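Local coordinates for protein fumarate lyase (Mesorhizobium sp., PDB 3C8T) that is a member of the fumarate lyase superfamily, largely helical enzymes, and assembles from four copies of its chain, at residues 241-252 / 332-343. Sequence-based numbering, arbitrary orientation.
Sequences VSGSLGKLAMDI and ASGILYQAEFML
Leu-245 reaches from helix 241-252 into the flank of helix 332-343 and divides its two methyls there. CD1 lies 3.7 Å from CG1 of Ile-335 and also meets CD2 of Leu-336, whereas CD2 presses on CB of Ala-339 at 3.4 Å, tighter than usual for two carbons. A residue as small as alanine suits that tight spot, and the leucine's CD1 lies close to the backbone N of Leu-336. Val-241 continues the apolar seam, its CG1 3.8 Å from CD2 of Leu-336, whose side chain it crosses at about a right angle.

The two axes come nearest, 10.3 Å, at the Ser-242 and Ala-332 end and diverge from there at 34°, so longer side chains span the wider part. Met-342 bends at its last torsion (chi3 80°), setting CE 3.6 Å from CD1 of Leu-248 and 3.7 Å from CD1 of Ile-252; an unbranched, flexible thioether can fit between two such branched neighbours. Leu-343 meets Leu-248 tip to tip.

Both segments belong to long helices, 229-255 and 315-344, of the elongated helical bundle characteristic of this superfamily; helices 160-185 and 284-306 pack against the same seam.

The polar element is Ser-242, small enough to sit beside Ile-335, whose CD1 is 3.7 Å from OG. That hydroxyl is hydrogen-bonded to the carbonyl of Leu-238 one turn earlier, so it can be buried among methyls.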
# COMPACT_ATOMS: atom_id res chain seq x y z
N VAL A 241 -0.32 4.17 -15.90
CA VAL A 241 0.70 4.63 -16.84
C VAL A 241 2.12 4.41 -16.28
O VAL A 241 3.01 3.94 -16.99
CB VAL A 241 0.50 6.10 -17.20
CG1 VAL A 241 1.61 6.61 -18.13
CG2 VAL A 241 -0.86 6.30 -17.83
N SER A 242 2.31 4.74 -15.00
CA SER A 242 3.60 4.62 -14.32
C SER A 242 4.04 3.16 -14.30
O SER A 242 5.21 2.85 -14.51
CB SER A 242 3.51 5.16 -12.89
OG SER A 242 3.12 6.55 -12.94
N GLY A 243 3.09 2.26 -14.07
CA GLY A 243 3.37 0.84 -14.13
C GLY A 243 3.90 0.41 -15.47
O GLY A 243 4.81 -0.40 -15.51
N SER A 244 3.31 0.92 -16.56
CA SER A 244 3.78 0.59 -17.91
C SER A 244 5.15 1.18 -18.17
O SER A 244 5.95 0.55 -18.83
CB SER A 244 2.79 1.06 -19.00
OG SER A 244 1.52 0.43 -18.84
N LEU A 245 5.43 2.38 -17.67
CA LEU A 245 6.81 2.90 -17.69
C LEU A 245 7.78 2.01 -16.89
O LEU A 245 8.87 1.70 -17.37
CB LEU A 245 6.85 4.32 -17.17
CG LEU A 245 6.13 5.33 -18.04
CD1 LEU A 245 6.09 6.64 -17.30
CD2 LEU A 245 6.86 5.49 -19.41
N GLY A 246 7.38 1.59 -15.68
CA GLY A 246 8.21 0.65 -14.95
C GLY A 246 8.61 -0.62 -15.70
O GLY A 246 9.72 -1.08 -15.54
N LYS A 247 7.69 -1.20 -16.49
CA LYS A 247 7.94 -2.44 -17.22
C LYS A 247 9.09 -2.26 -18.23
O LYS A 247 10.02 -3.06 -18.27
CB LYS A 247 6.65 -2.91 -17.94
CG LYS A 247 6.78 -4.30 -18.62
CD LYS A 247 7.23 -4.19 -20.12
CE LYS A 247 7.14 -5.53 -20.88
NZ LYS A 247 8.23 -6.48 -20.56
N LEU A 248 9.02 -1.19 -19.03
CA LEU A 248 10.04 -0.93 -20.02
C LEU A 248 11.34 -0.48 -19.39
O LEU A 248 12.40 -0.76 -19.94
CB LEU A 248 9.57 0.06 -21.08
CG LEU A 248 9.22 1.53 -20.88
CD1 LEU A 248 10.47 2.41 -20.73
CD2 LEU A 248 8.40 1.95 -22.10
N ALA A 249 11.26 0.13 -18.20
CA ALA A 249 12.46 0.55 -17.46
C ALA A 249 13.19 -0.64 -16.89
O ALA A 249 14.41 -0.63 -16.85
CB ALA A 249 12.13 1.53 -16.35
N MET A 250 12.44 -1.65 -16.43
CA MET A 250 13.01 -2.91 -16.01
C MET A 250 13.77 -3.52 -17.17
O MET A 250 14.92 -3.97 -17.00
CB MET A 250 11.95 -3.91 -15.52
CG MET A 250 11.73 -3.90 -14.00
SD MET A 250 13.23 -4.10 -12.94
CE MET A 250 13.34 -5.88 -12.78
N ASP A 251 13.11 -3.58 -18.33
CA ASP A 251 13.66 -4.26 -19.49
C ASP A 251 14.96 -3.57 -19.91
O ASP A 251 15.97 -4.20 -20.05
CB ASP A 251 12.66 -4.30 -20.66
CG ASP A 251 11.48 -5.21 -20.40
OD1 ASP A 251 11.44 -5.83 -19.32
OD2 ASP A 251 10.59 -5.33 -21.27
N ILE A 252 14.92 -2.26 -20.09
CA ILE A 252 16.12 -1.51 -20.50
C ILE A 252 17.28 -1.61 -19.50
O ILE A 252 18.39 -1.93 -19.89
CB ILE A 252 15.79 -0.03 -20.84
CG1 ILE A 252 14.96 0.01 -22.15
CG2 ILE A 252 17.08 0.84 -20.93
CD1 ILE A 252 13.99 1.16 -22.24
N ALA A 332 4.24 11.60 -11.93
CA ALA A 332 3.92 10.90 -13.17
C ALA A 332 4.39 11.65 -14.43
O ALA A 332 4.83 11.04 -15.39
CB ALA A 332 2.40 10.56 -13.27
N SER A 333 4.28 12.97 -14.40
CA SER A 333 4.78 13.82 -15.46
C SER A 333 6.29 13.76 -15.61
O SER A 333 6.80 13.77 -16.73
CB SER A 333 4.35 15.28 -15.20
OG SER A 333 4.45 16.09 -16.38
N GLY A 334 7.01 13.72 -14.49
CA GLY A 334 8.47 13.67 -14.55
C GLY A 334 9.00 12.37 -15.08
O GLY A 334 9.95 12.36 -15.87
N ILE A 335 8.43 11.25 -14.66
CA ILE A 335 8.84 9.94 -15.21
C ILE A 335 8.41 9.73 -16.68
O ILE A 335 9.16 9.11 -17.47
CB ILE A 335 8.51 8.70 -14.27
CG1 ILE A 335 7.01 8.43 -14.17
CG2 ILE A 335 9.09 8.92 -12.87
CD1 ILE A 335 6.71 7.31 -13.23
N LEU A 336 7.23 10.25 -17.08
CA LEU A 336 6.93 10.33 -18.53
C LEU A 336 7.95 11.15 -19.28
O LEU A 336 8.34 10.77 -20.38
CB LEU A 336 5.55 10.88 -18.85
CG LEU A 336 4.40 9.91 -18.64
CD1 LEU A 336 3.18 10.76 -18.31
CD2 LEU A 336 4.16 8.93 -19.84
N TYR A 337 8.40 12.25 -18.70
CA TYR A 337 9.44 13.04 -19.37
C TYR A 337 10.78 12.27 -19.48
O TYR A 337 11.47 12.32 -20.51
CB TYR A 337 9.64 14.46 -18.78
CG TYR A 337 10.87 15.06 -19.43
CD1 TYR A 337 12.10 15.06 -18.76
CD2 TYR A 337 10.83 15.48 -20.78
CE1 TYR A 337 13.27 15.52 -19.40
CE2 TYR A 337 11.98 15.95 -21.42
CZ TYR A 337 13.19 15.96 -20.73
OH TYR A 337 14.34 16.39 -21.36
N GLN A 338 11.14 11.58 -18.41
CA GLN A 338 12.35 10.73 -18.42
C GLN A 338 12.25 9.66 -19.50
O GLN A 338 13.22 9.42 -20.21
CB GLN A 338 12.60 10.07 -17.06
CG GLN A 338 13.07 11.04 -15.99
CD GLN A 338 14.31 11.82 -16.43
OE1 GLN A 338 15.24 11.24 -16.96
NE2 GLN A 338 14.30 13.12 -16.23
N ALA A 339 11.07 9.05 -19.66
CA ALA A 339 10.82 8.06 -20.74
C ALA A 339 10.88 8.65 -22.15
O ALA A 339 11.48 8.03 -23.03
CB ALA A 339 9.54 7.33 -20.52
N GLU A 340 10.25 9.81 -22.36
CA GLU A 340 10.37 10.57 -23.65
C GLU A 340 11.86 10.74 -24.05
O GLU A 340 12.25 10.49 -25.18
CB GLU A 340 9.80 12.01 -23.54
CG GLU A 340 8.29 12.20 -23.53
CD GLU A 340 7.92 13.68 -23.34
OE1 GLU A 340 8.01 14.45 -24.33
OE2 GLU A 340 7.53 14.09 -22.22
N PHE A 341 12.66 11.20 -23.11
CA PHE A 341 14.06 11.48 -23.32
C PHE A 341 14.85 10.21 -23.61
O PHE A 341 15.61 10.16 -24.58
CB PHE A 341 14.62 12.17 -22.09
CG PHE A 341 16.10 12.38 -22.13
CD1 PHE A 341 16.64 13.42 -22.90
CD2 PHE A 341 16.95 11.57 -21.40
CE1 PHE A 341 18.03 13.61 -22.96
CE2 PHE A 341 18.33 11.76 -21.46
CZ PHE A 341 18.87 12.78 -22.25
N MET A 342 14.66 9.18 -22.78
CA MET A 342 15.40 7.94 -22.86
C MET A 342 15.08 7.19 -24.15
O MET A 342 16.00 6.73 -24.83
CB MET A 342 15.19 7.07 -21.62
CG MET A 342 15.67 5.58 -21.73
SD MET A 342 15.36 4.68 -20.20
CE MET A 342 13.58 4.27 -20.34
N LEU A 343 13.80 7.07 -24.45
CA LEU A 343 13.32 6.32 -25.61
C LEU A 343 13.57 7.07 -26.90
O LEU A 343 13.80 6.46 -27.96
CB LEU A 343 11.81 6.01 -25.48
CG LEU A 343 11.45 5.02 -24.38
CD1 LEU A 343 9.93 5.05 -24.06
CD2 LEU A 343 11.95 3.58 -24.73